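Local coordinates for protein MDM10 isoform 1 (Saccharomyces cerevisiae, PDB 7BTX) that tethers the endoplasmic reticulum to mitochondria as a subunit of the ERMES complex and takes part in late assembly steps of the TOM complex, at residues Asn228-Gly240 with Gly247-Thr259. Residues are numbered along the deposited sequence; the frame is centred on the assembly and turned at random.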
ATOM      1  N   ASN D 228      27.063  50.782  -5.406  1.00 77.82           N
ATOM      2  CA  ASN D 228      25.619  50.587  -5.357  1.00 77.82           C
ATOM      3  C   ASN D 228      25.162  50.563  -3.905  1.00 77.82           C
ATOM      4  O   ASN D 228      25.855  50.045  -3.033  1.00 77.82           O
ATOM      5  CB  ASN D 228      25.224  49.287  -6.080  1.00 77.82           C
ATOM      6  CG  ASN D 228      23.732  49.206  -6.408  1.00 77.82           C
ATOM      7  OD1 ASN D 228      22.873  49.621  -5.631  1.00 77.82           O
ATOM      8  ND2 ASN D 228      23.424  48.670  -7.584  1.00 77.82           N
ATOM      9  N   SER D 229      23.994  51.153  -3.661  1.00 73.79           N
ATOM     10  CA  SER D 229      23.321  51.111  -2.372  1.00 73.79           C
ATOM     11  C   SER D 229      21.842  51.355  -2.621  1.00 73.79           C
ATOM     12  O   SER D 229      21.472  52.374  -3.208  1.00 73.79           O
ATOM     13  CB  SER D 229      23.864  52.156  -1.386  1.00 73.79           C
ATOM     14  OG  SER D 229      25.278  52.124  -1.276  1.00 73.79           O
ATOM     15  N   SER D 230      21.002  50.428  -2.170  1.00 67.33           N
ATOM     16  CA  SER D 230      19.582  50.533  -2.478  1.00 67.33           C
ATOM     17  C   SER D 230      18.707  50.137  -1.299  1.00 67.33           C
ATOM     18  O   SER D 230      18.376  48.962  -1.133  1.00 67.33           O
ATOM     19  CB  SER D 230      19.242  49.670  -3.692  1.00 67.33           C
ATOM     20  OG  SER D 230      18.898  48.355  -3.296  1.00 67.33           O
ATOM     21  N   LEU D 231      18.311  51.111  -0.486  1.00 61.82           N
ATOM     22  CA  LEU D 231      17.419  50.828   0.628  1.00 61.82           C
ATOM     23  C   LEU D 231      15.990  50.705   0.125  1.00 61.82           C
ATOM     24  O   LEU D 231      15.341  51.713  -0.153  1.00 61.82           O
ATOM     25  CB  LEU D 231      17.532  51.920   1.696  1.00 61.82           C
ATOM     26  CG  LEU D 231      16.882  51.729   3.072  1.00 61.82           C
ATOM     27  CD1 LEU D 231      17.741  52.408   4.114  1.00 61.82           C
ATOM     28  CD2 LEU D 231      15.473  52.296   3.154  1.00 61.82           C
ATOM     29  N   SER D 232      15.491  49.484   0.002  1.00 59.09           N
ATOM     30  CA  SER D 232      14.091  49.288  -0.324  1.00 59.09           C
ATOM     31  C   SER D 232      13.235  49.343   0.934  1.00 59.09           C
ATOM     32  O   SER D 232      13.737  49.463   2.052  1.00 59.09           O
ATOM     33  CB  SER D 232      13.892  47.959  -1.034  1.00 59.09           C
ATOM     34  OG  SER D 232      12.546  47.562  -0.932  1.00 59.09           O
ATOM     35  N   LEU D 233      11.921  49.247   0.741  1.00 56.32           N
ATOM     36  CA  LEU D 233      10.968  49.253   1.844  1.00 56.32           C
ATOM     37  C   LEU D 233       9.657  48.656   1.358  1.00 56.32           C
ATOM     38  O   LEU D 233       9.083  49.134   0.379  1.00 56.32           O
ATOM     39  CB  LEU D 233      10.748  50.673   2.373  1.00 56.32           C
ATOM     40  CG  LEU D 233      10.145  50.901   3.766  1.00 56.32           C
ATOM     41  CD1 LEU D 233      10.640  52.235   4.292  1.00 56.32           C
ATOM     42  CD2 LEU D 233       8.621  50.857   3.825  1.00 56.32           C
ATOM     43  N   GLY D 234       9.160  47.633   2.037  1.00 55.50           N
ATOM     44  CA  GLY D 234       7.971  46.962   1.563  1.00 55.50           C
ATOM     45  C   GLY D 234       6.894  46.784   2.606  1.00 55.50           C
ATOM     46  O   GLY D 234       7.145  46.958   3.799  1.00 55.50           O
ATOM     47  N   ALA D 235       5.689  46.447   2.167  1.00 54.81           N
ATOM     48  CA  ALA D 235       4.591  46.154   3.071  1.00 54.81           C
ATOM     49  C   ALA D 235       3.638  45.169   2.403  1.00 54.81           C
ATOM     50  O   ALA D 235       3.682  44.960   1.191  1.00 54.81           O
ATOM     51  CB  ALA D 235       3.883  47.442   3.472  1.00 54.81           C
ATOM     52  N   GLU D 236       2.761  44.549   3.184  1.00 58.12           N
ATOM     53  CA  GLU D 236       1.722  43.698   2.625  1.00 58.12           C
ATOM     54  C   GLU D 236       0.519  43.749   3.549  1.00 58.12           C
ATOM     55  O   GLU D 236       0.667  44.019   4.739  1.00 58.12           O
ATOM     56  CB  GLU D 236       2.206  42.260   2.421  1.00 58.12           C
ATOM     57  CG  GLU D 236       2.225  41.407   3.655  1.00 58.12           C
ATOM     58  CD  GLU D 236       2.932  40.090   3.442  1.00 58.12           C
ATOM     59  OE1 GLU D 236       3.473  39.876   2.338  1.00 58.12           O
ATOM     60  OE2 GLU D 236       2.941  39.264   4.377  1.00 58.12           O
ATOM     61  N   PHE D 237      -0.675  43.557   2.989  1.00 55.55           N
ATOM     62  CA  PHE D 237      -1.924  43.763   3.728  1.00 55.55           C
ATOM     63  C   PHE D 237      -2.950  42.738   3.260  1.00 55.55           C
ATOM     64  O   PHE D 237      -3.613  42.947   2.244  1.00 55.55           O
ATOM     65  CB  PHE D 237      -2.458  45.180   3.533  1.00 55.55           C
ATOM     66  CG  PHE D 237      -1.500  46.261   3.936  1.00 55.55           C
ATOM     67  CD1 PHE D 237      -1.366  46.626   5.263  1.00 55.55           C
ATOM     68  CD2 PHE D 237      -0.726  46.902   2.986  1.00 55.55           C
ATOM     69  CE1 PHE D 237      -0.479  47.614   5.634  1.00 55.55           C
ATOM     70  CE2 PHE D 237       0.161  47.889   3.350  1.00 55.55           C
ATOM     71  CZ  PHE D 237       0.286  48.246   4.674  1.00 55.55           C
ATOM     72  N   TRP D 238      -3.104  41.654   4.007  1.00 61.77           N
ATOM     73  CA  TRP D 238      -4.064  40.622   3.654  1.00 61.77           C
ATOM     74  C   TRP D 238      -5.319  40.756   4.505  1.00 61.77           C
ATOM     75  O   TRP D 238      -5.276  41.243   5.633  1.00 61.77           O
ATOM     76  CB  TRP D 238      -3.441  39.241   3.831  1.00 61.77           C
ATOM     77  CG  TRP D 238      -2.166  39.113   3.114  1.00 61.77           C
ATOM     78  CD1 TRP D 238      -0.925  39.280   3.627  1.00 61.77           C
ATOM     79  CD2 TRP D 238      -1.997  38.812   1.731  1.00 61.77           C
ATOM     80  NE1 TRP D 238       0.014  39.091   2.653  1.00 61.77           N
ATOM     81  CE2 TRP D 238      -0.621  38.808   1.475  1.00 61.77           C
ATOM     82  CE3 TRP D 238      -2.878  38.539   0.685  1.00 61.77           C
ATOM     83  CZ2 TRP D 238      -0.102  38.543   0.220  1.00 61.77           C
ATOM     84  CZ3 TRP D 238      -2.366  38.294  -0.558  1.00 61.77           C
ATOM     85  CH2 TRP D 238      -0.989  38.286  -0.780  1.00 61.77           C
ATOM     86  N   LEU D 239      -6.455  40.307   3.965  1.00 64.51           N
ATOM     87  CA  LEU D 239      -7.694  40.275   4.733  1.00 64.51           C
ATOM     88  C   LEU D 239      -8.640  39.228   4.161  1.00 64.51           C
ATOM     89  O   LEU D 239      -9.268  39.459   3.126  1.00 64.51           O
ATOM     90  CB  LEU D 239      -8.357  41.660   4.743  1.00 64.51           C
ATOM     91  CG  LEU D 239      -9.388  42.001   5.825  1.00 64.51           C
ATOM     92  CD1 LEU D 239      -9.298  43.478   6.137  1.00 64.51           C
ATOM     93  CD2 LEU D 239     -10.809  41.652   5.432  1.00 64.51           C
ATOM     94  N   GLY D 240      -8.763  38.085   4.825  1.00 69.06           N
ATOM     95  CA  GLY D 240      -9.662  37.045   4.361  1.00 69.06           C
ATOM     96  C   GLY D 240     -11.112  37.355   4.666  1.00 69.06           C
ATOM     97  O   GLY D 240     -11.518  37.342   5.826  1.00 69.06           O
ATOM     98  N   GLY D 247      -3.942  40.366   7.936  1.00 64.07           N
ATOM     99  CA  GLY D 247      -2.516  40.196   8.078  1.00 64.07           C
ATOM    100  C   GLY D 247      -1.767  41.445   7.661  1.00 64.07           C
ATOM    101  O   GLY D 247      -2.294  42.329   6.986  1.00 64.07           O
ATOM    102  N   CYS D 248      -0.507  41.506   8.076  1.00 61.50           N
ATOM    103  CA  CYS D 248       0.350  42.619   7.702  1.00 61.50           C
ATOM    104  C   CYS D 248       1.805  42.204   7.805  1.00 61.50           C
ATOM    105  O   CYS D 248       2.118  41.175   8.408  1.00 61.50           O
ATOM    106  CB  CYS D 248       0.089  43.839   8.585  1.00 61.50           C
ATOM    107  SG  CYS D 248       0.985  45.319   8.078  1.00 61.50           S
ATOM    108  N   SER D 249       2.690  42.998   7.219  1.00 58.22           N
ATOM    109  CA  SER D 249       4.131  42.811   7.323  1.00 58.22           C
ATOM    110  C   SER D 249       4.778  44.127   6.928  1.00 58.22           C
ATOM    111  O   SER D 249       4.117  45.035   6.418  1.00 58.22           O
ATOM    112  CB  SER D 249       4.632  41.667   6.446  1.00 58.22           C
ATOM    113  OG  SER D 249       6.035  41.543   6.541  1.00 58.22           O
ATOM    114  N   THR D 250       6.078  44.229   7.185  1.00 58.30           N
ATOM    115  CA  THR D 250       6.881  45.383   6.806  1.00 58.30           C
ATOM    116  C   THR D 250       8.335  44.947   6.757  1.00 58.30           C
ATOM    117  O   THR D 250       8.848  44.410   7.739  1.00 58.30           O
ATOM    118  CB  THR D 250       6.716  46.542   7.795  1.00 58.30           C
ATOM    119  OG1 THR D 250       5.358  46.995   7.809  1.00 58.30           O
ATOM    120  CG2 THR D 250       7.612  47.699   7.408  1.00 58.30           C
ATOM    121  N   THR D 251       9.008  45.152   5.637  1.00 56.61           N
ATOM    122  CA  THR D 251      10.360  44.657   5.475  1.00 56.61           C
ATOM    123  C   THR D 251      11.244  45.785   4.942  1.00 56.61           C
ATOM    124  O   THR D 251      10.773  46.700   4.271  1.00 56.61           O
ATOM    125  CB  THR D 251      10.330  43.422   4.576  1.00 56.61           C
ATOM    126  OG1 THR D 251       9.219  42.596   4.942  1.00 56.61           O
ATOM    127  CG2 THR D 251      11.581  42.595   4.734  1.00 56.61           C
ATOM    128  N   LEU D 252      12.533  45.741   5.268  1.00 55.58           N
ATOM    129  CA  LEU D 252      13.424  46.877   5.057  1.00 55.58           C
ATOM    130  C   LEU D 252      14.781  46.460   4.490  1.00 55.58           C
ATOM    131  O   LEU D 252      15.809  46.744   5.109  1.00 55.58           O
ATOM    132  CB  LEU D 252      13.586  47.643   6.375  1.00 55.58           C
ATOM    133  CG  LEU D 252      14.062  49.099   6.423  1.00 55.58           C
ATOM    134  CD1 LEU D 252      13.415  49.910   5.340  1.00 55.58           C
ATOM    135  CD2 LEU D 252      13.773  49.695   7.782  1.00 55.58           C
ATOM    136  N   ARG D 253      14.809  45.727   3.376  1.00 61.63           N
ATOM    137  CA  ARG D 253      16.079  45.250   2.836  1.00 61.63           C
ATOM    138  C   ARG D 253      16.958  46.411   2.373  1.00 61.63           C
ATOM    139  O   ARG D 253      16.486  47.513   2.101  1.00 61.63           O
ATOM    140  CB  ARG D 253      15.874  44.282   1.672  1.00 61.63           C
ATOM    141  CG  ARG D 253      15.369  44.918   0.405  1.00 61.63           C
ATOM    142  CD  ARG D 253      15.254  43.917  -0.730  1.00 61.63           C
ATOM    143  NE  ARG D 253      16.553  43.438  -1.184  1.00 61.63           N
ATOM    144  CZ  ARG D 253      17.296  44.057  -2.093  1.00 61.63           C
ATOM    145  NH1 ARG D 253      16.868  45.183  -2.647  1.00 61.63           N
ATOM    146  NH2 ARG D 253      18.467  43.552  -2.450  1.00 61.63           N
ATOM    147  N   TYR D 254      18.263  46.154   2.317  1.00 65.24           N
ATOM    148  CA  TYR D 254      19.252  47.200   2.054  1.00 65.24           C
ATOM    149  C   TYR D 254      20.468  46.560   1.392  1.00 65.24           C
ATOM    150  O   TYR D 254      21.338  46.014   2.071  1.00 65.24           O
ATOM    151  CB  TYR D 254      19.624  47.911   3.349  1.00 65.24           C
ATOM    152  CG  TYR D 254      20.794  48.858   3.252  1.00 65.24           C
ATOM    153  CD1 TYR D 254      20.764  49.948   2.395  1.00 65.24           C
ATOM    154  CD2 TYR D 254      21.919  48.679   4.044  1.00 65.24           C
ATOM    155  CE1 TYR D 254      21.832  50.822   2.316  1.00 65.24           C
ATOM    156  CE2 TYR D 254      22.987  49.549   3.975  1.00 65.24           C
ATOM    157  CZ  TYR D 254      22.939  50.616   3.107  1.00 65.24           C
ATOM    158  OH  TYR D 254      24.003  51.483   3.034  1.00 65.24           O
ATOM    159  N   TYR D 255      20.531  46.652   0.068  1.00 71.21           N
ATOM    160  CA  TYR D 255      21.596  46.047  -0.720  1.00 71.21           C
ATOM    161  C   TYR D 255      22.785  46.999  -0.754  1.00 71.21           C
ATOM    162  O   TYR D 255      22.608  48.202  -0.958  1.00 71.21           O
ATOM    163  CB  TYR D 255      21.083  45.750  -2.126  1.00 71.21           C
ATOM    164  CG  TYR D 255      21.926  44.807  -2.945  1.00 71.21           C
ATOM    165  CD1 TYR D 255      22.886  45.287  -3.823  1.00 71.21           C
ATOM    166  CD2 TYR D 255      21.740  43.436  -2.860  1.00 71.21           C
ATOM    167  CE1 TYR D 255      23.648  44.425  -4.585  1.00 71.21           C
ATOM    168  CE2 TYR D 255      22.499  42.565  -3.616  1.00 71.21           C
ATOM    169  CZ  TYR D 255      23.448  43.066  -4.477  1.00 71.21           C
ATOM    170  OH  TYR D 255      24.210  42.208  -5.234  1.00 71.21           O
ATOM    171  N   THR D 256      23.990  46.471  -0.543  1.00 73.47           N
ATOM    172  CA  THR D 256      25.168  47.322  -0.402  1.00 73.47           C
ATOM    173  C   THR D 256      26.291  46.667  -1.212  1.00 73.47           C
ATOM    174  O   THR D 256      26.034  45.700  -1.932  1.00 73.47           O
ATOM    175  CB  THR D 256      25.517  47.475   1.091  1.00 73.47           C
ATOM    176  OG1 THR D 256      24.309  47.616   1.839  1.00 73.47           O
ATOM    177  CG2 THR D 256      26.290  48.770   1.376  1.00 73.47           C
ATOM    178  N   HIS D 257      27.517  47.191  -1.142  1.00 80.24           N
ATOM    179  CA  HIS D 257      28.720  46.531  -1.630  1.00 80.24           C
ATOM    180  C   HIS D 257      29.868  46.839  -0.676  1.00 80.24           C
ATOM    181  O   HIS D 257      29.771  47.725   0.179  1.00 80.24           O
ATOM    182  CB  HIS D 257      29.078  46.959  -3.056  1.00 80.24           C
ATOM    183  CG  HIS D 257      28.265  46.289  -4.116  1.00 80.24           C
ATOM    184  ND1 HIS D 257      27.043  46.766  -4.534  1.00 80.24           N
ATOM    185  CD2 HIS D 257      28.514  45.186  -4.860  1.00 80.24           C
ATOM    186  CE1 HIS D 257      26.568  45.980  -5.483  1.00 80.24           C
ATOM    187  NE2 HIS D 257      27.439  45.011  -5.697  1.00 80.24           N
ATOM    188  N   SER D 258      30.964  46.100  -0.830  1.00 88.36           N
ATOM    189  CA  SER D 258      32.149  46.302  -0.007  1.00 88.36           C
ATOM    190  C   SER D 258      33.366  45.768  -0.747  1.00 88.36           C
ATOM    191  O   SER D 258      33.246  45.149  -1.806  1.00 88.36           O
ATOM    192  CB  SER D 258      32.019  45.627   1.362  1.00 88.36           C
ATOM    193  OG  SER D 258      31.190  46.392   2.220  1.00 88.36           O
ATOM    194  N   THR D 259      34.539  46.022  -0.169  1.00 94.92           N
ATOM    195  CA  THR D 259      35.828  45.722  -0.788  1.00 94.92           C
ATOM    196  C   THR D 259      36.666  44.752   0.041  1.00 94.92           C
ATOM    197  O   THR D 259      37.900  44.813   0.031  1.00 94.92           O
ATOM    198  CB  THR D 259      36.589  47.023  -1.042  1.00 94.92           C
ATOM    199  OG1 THR D 259      37.874  46.738  -1.608  1.00 94.92           O
ATOM    200  CG2 THR D 259      36.733  47.845   0.247  1.00 94.92           C
TER
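G234 and T251 join the two antiparallel strands through a pair of backbone hydrogen bonds, the N-H of G234 reaching the carbonyl O of T251 at 2.9 Å and nearly straight (169°). The strands run at 174° to each other. Beside this pair lies the close-packed apolar patch: CD1 of L252 touches both L231 and L233, 3.8 Å from CD2 of L231 and from CG of L233. Beyond L231, with CG anti to the backbone N (chi1 171°), the Y254 ring lies along the sheet, its CD1 at CB of L231. On the same face but toward the opposite end of the pair, past A235 and T250, SG of C248 approaches F237 obliquely, 4.5 Å from the ring centroid.

On the other face, E236 passes S249, its OE2 3.6 Å from CB of S249, while OG of S249 bonds instead to Y24 and to the carbonyl of W271. A basic side chain of another protein's chain packs on E236, and an alanine here would probably uncover S249 and take away the carboxylate that packs on that basic side chain. At the break in strand 230-240 the S232-R253 backbone bond is bent and weak, though S230 and Y255 pair again beyond it. By contrast, the far end is loose: exposed N228 meets H257 chiefly through CB, 3.5 Å from ND1 of H257. Strand 230-240 also bonds to the 206-214 region, and 263-269 flanks 245-258; joined by a short turn, the two consecutive strands form a beta hairpin in the wall of a mitochondrial outer-membrane beta-barrel.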